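PDB 6KGU: penicillin-binding protein PbpB from Mycobacterium tuberculosis, which builds cross-linked peptidoglycan for the mycobacterial cell wall from lipid intermediates and is the target of beta-lactam antibiotics such as aztreonam. Local coordinates for residues I411-V416 with R422-R427; A134-G139 with L256-V261; R340-L345 with D370-S375; K272-S277 with R346-G351. All blocks are in the same frame, centred on the assembly; numbering follows the deposited sequence.

Contact 1 of 4, residues I411-V416 with R422-R427; sequences IIKATV and RTEEPR
Ala414 and Glu424 face each other as a non-hydrogen-bonded antiparallel pair, in strands 412-416 and 422-424 whose axes run at 155° to one another. Thr415 and Thr423 form the hydrogen-bonded pair next to it, exchanging two backbone bonds, and Glu425 N adds a third by donating to Lys413 O at 2.8 Å. The Ala414 methyl lies on the same face as Arg422 and Glu424 and packs against their polar ends, with its CB 3.5 Å from Arg422 NE. The arginine is extended, CG opposite its backbone N (chi1 161°), which lays the chain along the sheet until NE meets Glu424 OE2 at 2.5 Å on the syn lone pair of that oxygen. This salt bridge lies within the outer strand, and a weak bond from NH2 to OE1 accompanies it. Lys413 runs alongside Glu424, and a single water accepts from Lys413 NZ and donates to Glu424 OE1, bridging the two charges; the lysine's direct salt bridge is with Glu232. On the other side, Glu425 bends back so that its CG sits 3.5 Å from Ile412 CG2. Glu425 OE2 accepts from a water at 2.6 Å; that water also donates to Thr423 O and is hydrogen-bonded to Thr415 OG1, linking both strands. Lys413 and Ala414 together oppose Val194 of strand 192-195 in a classic beta bulge. The arrangement is a beta hairpin that supplies the last two strands of a six-stranded mixed sheet, 422-424 being an outermost strand.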
loop_
_atom_site.group_PDB
_atom_site.type_symbol
_atom_site.label_atom_id
_atom_site.label_comp_id
_atom_site.label_asym_id
_atom_site.label_seq_id
_atom_site.Cartn_x
_atom_site.Cartn_y
_atom_site.Cartn_z
ATOM N N ILE A 411 0.898 -2.149 12.721
ATOM C CA ILE A 411 1.130 -3.576 12.575
ATOM C C ILE A 411 1.292 -4.283 13.914
ATOM O O ILE A 411 1.208 -5.524 13.951
ATOM C CB ILE A 411 2.344 -3.863 11.663
ATOM C CG1 ILE A 411 2.309 -5.328 11.166
ATOM C CG2 ILE A 411 3.643 -3.588 12.399
ATOM C CD1 ILE A 411 3.018 -5.548 9.837
ATOM N N ILE A 412 1.519 -3.549 14.998
ATOM C CA ILE A 412 1.547 -4.114 16.342
ATOM C C ILE A 412 0.141 -3.991 16.909
ATOM O O ILE A 412 -0.356 -2.878 17.100
ATOM C CB ILE A 412 2.551 -3.399 17.252
ATOM C CG1 ILE A 412 3.882 -3.156 16.542
ATOM C CG2 ILE A 412 2.747 -4.222 18.524
ATOM C CD1 ILE A 412 4.588 -4.413 16.151
ATOM N N LYS A 413 -0.504 -5.131 17.180
ATOM C CA LYS A 413 -1.842 -5.079 17.771
ATOM C C LYS A 413 -1.788 -4.993 19.295
ATOM O O LYS A 413 -2.575 -4.260 19.906
ATOM C CB LYS A 413 -2.665 -6.299 17.349
ATOM C CG LYS A 413 -4.158 -6.136 17.653
ATOM C CD LYS A 413 -5.023 -7.012 16.772
ATOM C CE LYS A 413 -6.514 -6.810 17.068
ATOM N NZ LYS A 413 -6.934 -5.387 16.964
ATOM N N ALA A 414 -0.871 -5.724 19.923
ATOM C CA ALA A 414 -0.855 -5.849 21.377
ATOM C C ALA A 414 0.449 -6.517 21.800
ATOM O O ALA A 414 1.199 -7.046 20.974
ATOM C CB ALA A 414 -2.058 -6.661 21.875
ATOM N N THR A 415 0.713 -6.480 23.101
ATOM C CA THR A 415 1.807 -7.232 23.703
ATOM C C THR A 415 1.298 -7.982 24.927
ATOM O O THR A 415 0.472 -7.464 25.688
ATOM C CB THR A 415 2.971 -6.332 24.121
ATOM O OG1 THR A 415 2.516 -5.407 25.108
ATOM C CG2 THR A 415 3.501 -5.556 22.931
ATOM N N VAL A 416 1.795 -9.197 25.122
ATOM C CA VAL A 416 1.371 -10.043 26.231
ATOM C C VAL A 416 2.546 -10.205 27.183
ATOM O O VAL A 416 3.614 -10.702 26.796
ATOM C CB VAL A 416 0.853 -11.401 25.749
ATOM C CG1 VAL A 416 0.329 -12.205 26.932
ATOM C CG2 VAL A 416 -0.236 -11.187 24.706
ATOM N N ARG A 422 -2.639 -9.027 28.816
ATOM C CA ARG A 422 -2.496 -8.482 27.474
ATOM C C ARG A 422 -2.854 -7.001 27.473
ATOM O O ARG A 422 -3.897 -6.609 28.011
ATOM C CB ARG A 422 -3.378 -9.268 26.501
ATOM C CG ARG A 422 -3.676 -8.573 25.199
ATOM C CD ARG A 422 -4.251 -9.547 24.190
ATOM N NE ARG A 422 -4.602 -8.857 22.956
ATOM C CZ ARG A 422 -4.795 -9.455 21.787
ATOM N NH1 ARG A 422 -4.665 -10.770 21.690
ATOM N NH2 ARG A 422 -5.117 -8.730 20.717
ATOM N N THR A 423 -1.979 -6.186 26.883
ATOM C CA THR A 423 -2.193 -4.751 26.709
ATOM C C THR A 423 -2.314 -4.450 25.215
ATOM O O THR A 423 -1.373 -4.704 24.456
ATOM C CB THR A 423 -1.036 -3.958 27.317
ATOM O OG1 THR A 423 -0.881 -4.321 28.694
ATOM C CG2 THR A 423 -1.280 -2.446 27.216
ATOM N N GLU A 424 -3.465 -3.921 24.792
ATOM C CA GLU A 424 -3.607 -3.508 23.398
ATOM C C GLU A 424 -2.710 -2.315 23.096
ATOM O O GLU A 424 -2.478 -1.454 23.947
ATOM C CB GLU A 424 -5.057 -3.135 23.065
ATOM C CG GLU A 424 -6.056 -4.217 23.355
ATOM C CD GLU A 424 -5.754 -5.493 22.602
ATOM O OE1 GLU A 424 -5.789 -5.477 21.354
ATOM O OE2 GLU A 424 -5.477 -6.515 23.268
ATOM N N GLU A 425 -2.209 -2.264 21.866
ATOM C CA GLU A 425 -1.489 -1.079 21.424
ATOM C C GLU A 425 -2.441 0.114 21.357
ATOM O O GLU A 425 -3.579 -0.028 20.904
ATOM C CB GLU A 425 -0.860 -1.305 20.048
ATOM C CG GLU A 425 0.400 -2.129 20.103
ATOM C CD GLU A 425 1.510 -1.395 20.808
ATOM O OE1 GLU A 425 1.962 -0.365 20.269
ATOM O OE2 GLU A 425 1.904 -1.832 21.915
ATOM N N PRO A 426 -2.004 1.298 21.778
ATOM C CA PRO A 426 -2.867 2.482 21.655
ATOM C C PRO A 426 -3.187 2.773 20.196
ATOM O O PRO A 426 -2.317 2.716 19.325
ATOM C CB PRO A 426 -2.036 3.603 22.293
ATOM C CG PRO A 426 -0.633 3.102 22.311
ATOM C CD PRO A 426 -0.715 1.609 22.418
ATOM N N ARG A 427 -4.451 3.049 19.931
ATOM C CA ARG A 427 -4.896 3.365 18.582
ATOM C C ARG A 427 -4.459 4.776 18.204
ATOM O O ARG A 427 -4.504 5.681 19.036
ATOM C CB ARG A 427 -6.411 3.240 18.482
ATOM C CG ARG A 427 -6.897 1.819 18.721
ATOM C CD ARG A 427 -6.344 0.899 17.640
ATOM N NE ARG A 427 -6.833 1.315 16.334
ATOM C CZ ARG A 427 -6.163 1.189 15.192
ATOM N NH1 ARG A 427 -4.933 0.655 15.157
ATOM N NH2 ARG A 427 -6.733 1.623 14.080
HETATM O O HOH W 1 -6.381 -3.867 19.264
HETATM O O HOH W 2 -4.394 -2.026 18.756
HETATM O O HOH W 3 0.421 -6.644 29.023
HETATM O O HOH W 4 0.923 -3.098 23.928
#

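Contact 2 of 4, residues A134-G139 with L256-V261; sequences AANVVG and LGNPAV
Asn136 ND2 donates to Asn258 OD1 over 3.0 Å, the one direct hydrogen bond between the two segments. It is nearly straight at hydrogen, 169°, and the acceptor lies close to the plane of the Asn136 amide. At the receiving end the fit is different: the donor stands well above the carbonyl plane of Asn258, and the two amide planes are turned 68° apart. The bond therefore uses the in-plane N-H of one amide without meeting a lone pair of the other. Beside this bond, Asn136 CB rests 3.3 Å from Gly257 O, while Asn258 CB approaches Asn136 O at 3.5 Å, so that each side chain leans on the other segment's backbone. Val137 CG2 lies beside Asn258 ND2 at 4.1 Å, a loose contact of a methyl with the amide.

Torsions set these positions. Asn136 CG sits between its backbone N and carbonyl carbon (chi1 48°), whereas Asn258 carries CG opposite its N and reaches across to the helix. One shell further out, a water donates to both Asn136 O and Leu256 O, tying the backbones together. The strongest partner of Asn136 ND2 is Met236 O, on strand 233-238, which gives this buried amide nitrogen a second acceptor; Asn258 also packs on Met236. Gln206 OE1 accepts from Ala134 N, just before the short helix.

Asn258 occupies the N-cap position of helix 259-262 yet makes no capping bond with its side chain. The contact is a buried polar junction of short helix 135-138, in the dimerisation-domain part of the chain, with the transpeptidase-domain segment leading into helix 259-262.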
loop_
_atom_site.group_PDB
_atom_site.type_symbol
_atom_site.label_atom_id
_atom_site.label_comp_id
_atom_site.label_asym_id
_atom_site.label_seq_id
_atom_site.Cartn_x
_atom_site.Cartn_y
_atom_site.Cartn_z
ATOM N N ALA A 134 5.933 -13.799 5.987
ATOM C CA ALA A 134 6.026 -12.491 6.641
ATOM C C ALA A 134 7.428 -12.221 7.194
ATOM O O ALA A 134 7.589 -11.459 8.148
ATOM C CB ALA A 134 4.981 -12.352 7.759
ATOM N N ALA A 135 8.463 -12.828 6.596
ATOM C CA ALA A 135 9.814 -12.585 7.092
ATOM C C ALA A 135 10.270 -11.162 6.835
ATOM O O ALA A 135 11.163 -10.679 7.536
ATOM C CB ALA A 135 10.817 -13.554 6.458
ATOM N N ASN A 136 9.685 -10.486 5.843
ATOM C CA ASN A 136 9.998 -9.068 5.631
ATOM C C ASN A 136 9.672 -8.233 6.865
ATOM O O ASN A 136 10.343 -7.225 7.138
ATOM C CB ASN A 136 9.218 -8.544 4.415
ATOM C CG ASN A 136 7.741 -8.922 4.457
ATOM O OD1 ASN A 136 7.379 -10.100 4.614
ATOM N ND2 ASN A 136 6.879 -7.919 4.344
ATOM N N VAL A 137 8.635 -8.630 7.598
ATOM C CA VAL A 137 8.198 -7.952 8.817
ATOM C C VAL A 137 8.899 -8.523 10.045
ATOM O O VAL A 137 9.493 -7.782 10.835
ATOM C CB VAL A 137 6.657 -8.056 8.928
ATOM C CG1 VAL A 137 6.178 -7.749 10.339
ATOM C CG2 VAL A 137 5.969 -7.119 7.900
ATOM N N VAL A 138 8.875 -9.852 10.178
ATOM C CA VAL A 138 9.347 -10.519 11.389
ATOM C C VAL A 138 10.850 -10.342 11.553
ATOM O O VAL A 138 11.339 -10.041 12.650
ATOM C CB VAL A 138 8.965 -12.014 11.356
ATOM C CG1 VAL A 138 9.764 -12.813 12.395
ATOM C CG2 VAL A 138 7.467 -12.204 11.543
ATOM N N GLY A 139 11.608 -10.553 10.475
ATOM C CA GLY A 139 13.059 -10.488 10.533
ATOM C C GLY A 139 13.721 -11.810 10.888
ATOM O O GLY A 139 13.172 -12.881 10.609
ATOM N N LEU A 256 15.886 -9.222 1.947
ATOM C CA LEU A 256 15.994 -9.289 3.396
ATOM C C LEU A 256 15.192 -8.208 4.107
ATOM O O LEU A 256 15.002 -8.307 5.322
ATOM C CB LEU A 256 17.461 -9.168 3.833
ATOM C CG LEU A 256 18.527 -9.983 3.084
ATOM C CD1 LEU A 256 19.884 -9.886 3.775
ATOM C CD2 LEU A 256 18.118 -11.423 2.922
ATOM N N GLY A 257 14.757 -7.167 3.394
ATOM C CA GLY A 257 14.152 -6.005 4.017
ATOM C C GLY A 257 12.657 -5.941 3.786
ATOM O O GLY A 257 11.992 -6.974 3.662
ATOM N N ASN A 258 12.106 -4.737 3.712
ATOM C CA ASN A 258 10.654 -4.552 3.690
ATOM C C ASN A 258 10.318 -3.375 2.783
ATOM O O ASN A 258 9.927 -2.296 3.247
ATOM C CB ASN A 258 10.129 -4.366 5.118
ATOM C CG ASN A 258 8.622 -4.506 5.219
ATOM O OD1 ASN A 258 7.970 -5.088 4.345
ATOM N ND2 ASN A 258 8.057 -3.972 6.300
ATOM N N PRO A 259 10.462 -3.558 1.461
ATOM C CA PRO A 259 10.269 -2.444 0.509
ATOM C C PRO A 259 8.934 -1.724 0.623
ATOM O O PRO A 259 8.861 -0.536 0.287
ATOM C CB PRO A 259 10.371 -3.130 -0.866
ATOM C CG PRO A 259 11.090 -4.396 -0.632
ATOM C CD PRO A 259 10.818 -4.823 0.795
ATOM N N ALA A 260 7.866 -2.423 1.029
ATOM C CA ALA A 260 6.556 -1.789 1.192
ATOM C C ALA A 260 6.614 -0.563 2.099
ATOM O O ALA A 260 5.770 0.339 1.981
ATOM C CB ALA A 260 5.542 -2.792 1.770
ATOM N N VAL A 261 7.576 -0.515 3.022
ATOM C CA VAL A 261 7.732 0.646 3.885
ATOM C C VAL A 261 9.027 1.397 3.626
ATOM O O VAL A 261 9.085 2.598 3.918
ATOM C CB VAL A 261 7.631 0.275 5.382
ATOM C CG1 VAL A 261 6.285 -0.374 5.698
ATOM C CG2 VAL A 261 8.818 -0.608 5.823
HETATM O O HOH W 5 13.235 -7.095 7.564
#

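Contact 3 of 4, residues R340-L345 with D370-S375; sequences RYYDML and DQWSGS
Trp372 reaches from its loop toward helix 338-347, and its indole can be followed outward to the two tyrosines it meets. CB points toward the helix, and CG lies opposite the carbonyl carbon (chi1 -75°), sending the long axis of the indole to the helix surface. On the five-membered ring, NE1 turns to the loop itself and donates to Pro367 O, which helps fix the rotation of the ring system. The far edge of the six-membered ring does the touching. CZ2 comes within 3.7 Å of Tyr342 CD1 and 3.8 Å of Tyr342 CB, so it meets the root of that side chain as well as its ring. CH2, next along the rim, is 3.9 Å from Tyr342 CB and 4.4 Å from Tyr341 CD2, where it lies near the plane of the Tyr341 ring, at its edge. The Tyr342 and indole planes stand 84° apart, an oblique aromatic pairing without a direct hydrogen bond across the segments. The arrangement is aromatic packing of a loop on a helix of the transpeptidase domain, with the Tyr341 side chain about 11 Å from bound aztreonam.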
loop_
_atom_site.group_PDB
_atom_site.type_symbol
_atom_site.label_atom_id
_atom_site.label_comp_id
_atom_site.label_asym_id
_atom_site.label_seq_id
_atom_site.Cartn_x
_atom_site.Cartn_y
_atom_site.Cartn_z
ATOM N N ARG A 340 -5.207 24.749 -1.668
ATOM C CA ARG A 340 -6.100 23.695 -1.213
ATOM C C ARG A 340 -5.583 22.329 -1.655
ATOM O O ARG A 340 -5.711 21.349 -0.920
ATOM C CB ARG A 340 -7.524 23.945 -1.715
ATOM C CG ARG A 340 -8.247 25.073 -0.967
ATOM C CD ARG A 340 -9.704 25.292 -1.409
ATOM N NE ARG A 340 -9.824 25.616 -2.835
ATOM C CZ ARG A 340 -10.937 26.088 -3.401
ATOM N NH1 ARG A 340 -12.020 26.303 -2.658
ATOM N NH2 ARG A 340 -10.971 26.346 -4.707
ATOM N N TYR A 341 -4.965 22.250 -2.834
ATOM C CA TYR A 341 -4.412 20.973 -3.262
ATOM C C TYR A 341 -3.307 20.514 -2.314
ATOM O O TYR A 341 -3.320 19.377 -1.832
ATOM C CB TYR A 341 -3.882 21.050 -4.686
ATOM C CG TYR A 341 -3.406 19.691 -5.111
ATOM C CD1 TYR A 341 -4.314 18.718 -5.529
ATOM C CD2 TYR A 341 -2.058 19.347 -5.025
ATOM C CE1 TYR A 341 -3.881 17.440 -5.878
ATOM C CE2 TYR A 341 -1.617 18.095 -5.372
ATOM C CZ TYR A 341 -2.527 17.134 -5.790
ATOM O OH TYR A 341 -2.069 15.876 -6.125
ATOM N N TYR A 342 -2.334 21.386 -2.039
ATOM C CA TYR A 342 -1.262 21.004 -1.127
ATOM C C TYR A 342 -1.803 20.654 0.256
ATOM O O TYR A 342 -1.300 19.733 0.913
ATOM C CB TYR A 342 -0.222 22.119 -1.031
ATOM C CG TYR A 342 0.901 21.807 -0.072
ATOM C CD1 TYR A 342 1.922 20.945 -0.433
ATOM C CD2 TYR A 342 0.948 22.387 1.187
ATOM C CE1 TYR A 342 2.956 20.661 0.433
ATOM C CE2 TYR A 342 1.984 22.110 2.068
ATOM C CZ TYR A 342 2.986 21.250 1.678
ATOM O OH TYR A 342 4.022 20.963 2.537
ATOM N N ASP A 343 -2.841 21.357 0.711
ATOM C CA ASP A 343 -3.398 21.021 2.017
ATOM C C ASP A 343 -3.962 19.608 2.013
ATOM O O ASP A 343 -3.816 18.869 2.993
ATOM C CB ASP A 343 -4.478 22.025 2.424
ATOM C CG ASP A 343 -4.983 21.795 3.843
ATOM O OD1 ASP A 343 -4.211 22.047 4.786
ATOM O OD2 ASP A 343 -6.146 21.371 4.021
ATOM N N MET A 344 -4.581 19.206 0.903
ATOM C CA MET A 344 -5.162 17.871 0.821
ATOM C C MET A 344 -4.078 16.796 0.800
ATOM O O MET A 344 -4.212 15.767 1.476
ATOM C CB MET A 344 -6.061 17.783 -0.415
ATOM C CG MET A 344 -6.792 16.480 -0.564
ATOM S SD MET A 344 -8.118 16.300 0.615
ATOM C CE MET A 344 -9.339 17.398 -0.090
ATOM N N LEU A 345 -3.009 17.015 0.018
ATOM C CA LEU A 345 -1.848 16.122 0.035
ATOM C C LEU A 345 -1.388 15.841 1.454
ATOM O O LEU A 345 -1.121 14.690 1.821
ATOM C CB LEU A 345 -0.673 16.731 -0.738
ATOM C CG LEU A 345 -0.479 16.736 -2.243
ATOM C CD1 LEU A 345 0.786 17.523 -2.598
ATOM C CD2 LEU A 345 -0.425 15.315 -2.843
ATOM N N ASP A 370 5.866 26.429 -0.333
ATOM C CA ASP A 370 6.682 27.634 -0.440
ATOM C C ASP A 370 7.931 27.433 -1.289
ATOM O O ASP A 370 8.589 28.422 -1.627
ATOM C CB ASP A 370 7.069 28.165 0.947
ATOM C CG ASP A 370 7.752 27.127 1.820
ATOM O OD1 ASP A 370 8.025 26.002 1.344
ATOM O OD2 ASP A 370 8.026 27.455 2.996
ATOM N N GLN A 371 8.251 26.201 -1.681
ATOM C CA GLN A 371 9.386 25.937 -2.554
ATOM C C GLN A 371 8.977 25.451 -3.939
ATOM O O GLN A 371 9.842 25.056 -4.721
ATOM C CB GLN A 371 10.324 24.929 -1.888
ATOM C CG GLN A 371 10.730 25.367 -0.487
ATOM C CD GLN A 371 11.451 24.284 0.290
ATOM O OE1 GLN A 371 11.987 23.335 -0.289
ATOM N NE2 GLN A 371 11.452 24.413 1.614
ATOM N N TRP A 372 7.688 25.488 -4.273
ATOM C CA TRP A 372 7.250 25.017 -5.583
ATOM C C TRP A 372 7.849 25.865 -6.703
ATOM O O TRP A 372 7.987 27.086 -6.581
ATOM C CB TRP A 372 5.720 25.047 -5.681
ATOM C CG TRP A 372 5.018 23.943 -4.922
ATOM C CD1 TRP A 372 5.576 23.066 -4.031
ATOM C CD2 TRP A 372 3.628 23.592 -5.007
ATOM N NE1 TRP A 372 4.618 22.205 -3.546
ATOM C CE2 TRP A 372 3.416 22.504 -4.135
ATOM C CE3 TRP A 372 2.545 24.092 -5.740
ATOM C CZ2 TRP A 372 2.163 21.916 -3.966
ATOM C CZ3 TRP A 372 1.301 23.503 -5.577
ATOM C CH2 TRP A 372 1.122 22.422 -4.701
ATOM N N SER A 373 8.206 25.212 -7.803
ATOM C CA SER A 373 8.560 25.941 -9.006
ATOM C C SER A 373 7.284 26.379 -9.723
ATOM O O SER A 373 6.162 26.132 -9.269
ATOM C CB SER A 373 9.420 25.081 -9.923
ATOM O OG SER A 373 8.591 24.248 -10.717
ATOM N N GLY A 374 7.446 27.030 -10.870
ATOM C CA GLY A 374 6.267 27.366 -11.647
ATOM C C GLY A 374 5.556 26.166 -12.231
ATOM O O GLY A 374 4.403 26.298 -12.654
ATOM N N SER A 375 6.209 25.001 -12.239
ATOM C CA SER A 375 5.709 23.807 -12.902
ATOM C C SER A 375 5.328 22.677 -11.943
ATOM O O SER A 375 4.822 21.644 -12.404
ATOM C CB SER A 375 6.756 23.292 -13.890
ATOM O OG SER A 375 7.869 22.756 -13.192
#

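Contact 4 of 4, residues K272-S277 with R346-G351; sequences KIVAAS and RKFGLG
Phe348 points its ring at helix 272-281 with the rim leading, and it meets two side chains, Ser277 and Val274, and one backbone carbonyl, that of Ile273. Ser277 OG and the carbonyl both lie nearest CZ, while Val274 is nearest CD2. Ser277 comes in at the edge: CB lies in the ring plane, and OG, also near the plane, is 3.4 Å from Phe348 CZ. Val274 slides past the phenylalanine in the opposite direction, its CG2 3.8 Å from Phe348 CD2 and set obliquely to the ring. The Ile273 carbonyl is more distant, its O 4.4 Å from Phe348 CZ.

The serine hydroxyl is held back on its own helix. With OG opposite the carbonyl carbon (chi1 -61°), it donates to Ile273 O at 2.8 Å, and Ser277 N reaches the same oxygen from the opposite face of the carbonyl plane. Two bonds thus grip that buried oxygen. Just after Phe348, Gly349 has positive phi and closes a Schellman motif, turning the chain out of helix 338-347.

Lys272 bonds through NZ to Ser324 OG and Asn326 OD1, consistent with the lysine of an SxxK motif that starts at Ser269. Helix 390-401 packs alongside, touching Ile273, Val274 and Ser277 through Tyr397, Met396 and Ile400, while helix 326-336 meets Lys272 and Ala275, leaving helix 272-281 held among three helices.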
loop_
_atom_site.group_PDB
_atom_site.type_symbol
_atom_site.label_atom_id
_atom_site.label_comp_id
_atom_site.label_asym_id
_atom_site.label_seq_id
_atom_site.Cartn_x
_atom_site.Cartn_y
_atom_site.Cartn_z
ATOM N N LYS A 272 -4.019 10.362 -8.276
ATOM C CA LYS A 272 -5.155 11.170 -8.692
ATOM C C LYS A 272 -6.291 11.127 -7.682
ATOM O O LYS A 272 -7.173 11.991 -7.721
ATOM C CB LYS A 272 -5.642 10.731 -10.077
ATOM C CG LYS A 272 -4.643 11.101 -11.202
ATOM C CD LYS A 272 -5.173 10.744 -12.587
ATOM C CE LYS A 272 -4.123 10.965 -13.675
ATOM N NZ LYS A 272 -4.644 10.570 -15.036
ATOM N N ILE A 273 -6.270 10.168 -6.755
ATOM C CA ILE A 273 -7.233 10.184 -5.656
ATOM C C ILE A 273 -7.237 11.534 -4.938
ATOM O O ILE A 273 -8.289 11.997 -4.476
ATOM C CB ILE A 273 -6.948 9.021 -4.685
ATOM C CG1 ILE A 273 -8.087 8.891 -3.673
ATOM C CG2 ILE A 273 -5.586 9.210 -3.975
ATOM C CD1 ILE A 273 -7.900 7.744 -2.700
ATOM N N VAL A 274 -6.084 12.210 -4.865
ATOM C CA VAL A 274 -6.041 13.483 -4.148
ATOM C C VAL A 274 -6.830 14.549 -4.900
ATOM O O VAL A 274 -7.670 15.241 -4.311
ATOM C CB VAL A 274 -4.591 13.922 -3.885
ATOM C CG1 VAL A 274 -4.568 15.235 -3.141
ATOM C CG2 VAL A 274 -3.853 12.838 -3.052
ATOM N N ALA A 275 -6.573 14.700 -6.209
ATOM C CA ALA A 275 -7.342 15.653 -7.009
ATOM C C ALA A 275 -8.828 15.325 -6.984
ATOM O O ALA A 275 -9.672 16.230 -6.902
ATOM C CB ALA A 275 -6.835 15.679 -8.452
ATOM N N ALA A 276 -9.172 14.036 -7.102
ATOM C CA ALA A 276 -10.579 13.649 -7.121
ATOM C C ALA A 276 -11.269 14.043 -5.828
ATOM O O ALA A 276 -12.385 14.572 -5.847
ATOM C CB ALA A 276 -10.716 12.140 -7.342
ATOM N N SER A 277 -10.612 13.770 -4.694
ATOM C CA SER A 277 -11.162 14.080 -3.383
ATOM C C SER A 277 -11.268 15.581 -3.176
ATOM O O SER A 277 -12.266 16.076 -2.644
ATOM C CB SER A 277 -10.273 13.460 -2.298
ATOM O OG SER A 277 -10.214 12.049 -2.436
ATOM N N ARG A 346 -1.247 16.897 2.261
ATOM C CA ARG A 346 -0.771 16.729 3.631
ATOM C C ARG A 346 -1.778 15.966 4.476
ATOM O O ARG A 346 -1.396 15.092 5.265
ATOM C CB ARG A 346 -0.477 18.097 4.251
ATOM C CG ARG A 346 0.798 18.738 3.746
ATOM C CD ARG A 346 1.952 18.377 4.659
ATOM N NE ARG A 346 3.069 17.821 3.907
ATOM C CZ ARG A 346 4.145 17.279 4.463
ATOM N NH1 ARG A 346 4.259 17.224 5.788
ATOM N NH2 ARG A 346 5.105 16.798 3.686
ATOM N N LYS A 347 -3.072 16.267 4.325
ATOM C CA LYS A 347 -4.060 15.539 5.118
ATOM C C LYS A 347 -4.049 14.056 4.771
ATOM O O LYS A 347 -4.248 13.204 5.645
ATOM C CB LYS A 347 -5.463 16.129 4.929
ATOM C CG LYS A 347 -5.746 17.362 5.787
ATOM C CD LYS A 347 -7.238 17.731 5.819
ATOM C CE LYS A 347 -7.848 17.734 4.410
ATOM N NZ LYS A 347 -9.262 18.283 4.322
ATOM N N PHE A 348 -3.822 13.726 3.495
ATOM C CA PHE A 348 -3.724 12.334 3.090
ATOM C C PHE A 348 -2.461 11.656 3.612
ATOM O O PHE A 348 -2.292 10.457 3.369
ATOM C CB PHE A 348 -3.772 12.221 1.555
ATOM C CG PHE A 348 -5.164 12.047 0.991
ATOM C CD1 PHE A 348 -5.884 10.880 1.222
ATOM C CD2 PHE A 348 -5.746 13.043 0.222
ATOM C CE1 PHE A 348 -7.172 10.709 0.677
ATOM C CE2 PHE A 348 -7.028 12.892 -0.322
ATOM C CZ PHE A 348 -7.743 11.724 -0.092
ATOM N N GLY A 349 -1.557 12.393 4.267
ATOM C CA GLY A 349 -0.414 11.813 4.958
ATOM C C GLY A 349 0.857 11.672 4.147
ATOM O O GLY A 349 1.803 11.025 4.617
ATOM N N LEU A 350 0.923 12.260 2.958
ATOM C CA LEU A 350 2.112 12.122 2.130
ATOM C C LEU A 350 3.261 12.944 2.705
ATOM O O LEU A 350 3.054 13.962 3.367
ATOM C CB LEU A 350 1.803 12.546 0.697
ATOM C CG LEU A 350 0.619 11.749 0.122
ATOM C CD1 LEU A 350 0.372 12.100 -1.349
ATOM C CD2 LEU A 350 0.832 10.226 0.301
ATOM N N GLY A 351 4.482 12.476 2.471
ATOM C CA GLY A 351 5.675 13.137 2.969
ATOM C C GLY A 351 5.966 12.908 4.437
ATOM O O GLY A 351 6.943 13.462 4.953
#

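How the contacts relate
Contact 1 is a surface contact at an edge of the mixed sheet, and contact 2 is buried; they touch where Ile411 CD1 packs on Val137 CG2. Contacts 3 and 4 both use helix 338-347 and have centres about 12 Å apart; Tyr341 and Met344 of the former pack against Val274 of the latter. Contact 4 is buried, contact 3 only partly. The chemistry follows: strand bonds, charges and bridging waters at the exposed hairpin, a pair of amides in contact 2, and mainly apolar or aromatic packing in contacts 3 and 4. Contacts 2 and 4 lie on opposite sides of the chain's centre, about 26 Å apart between centres.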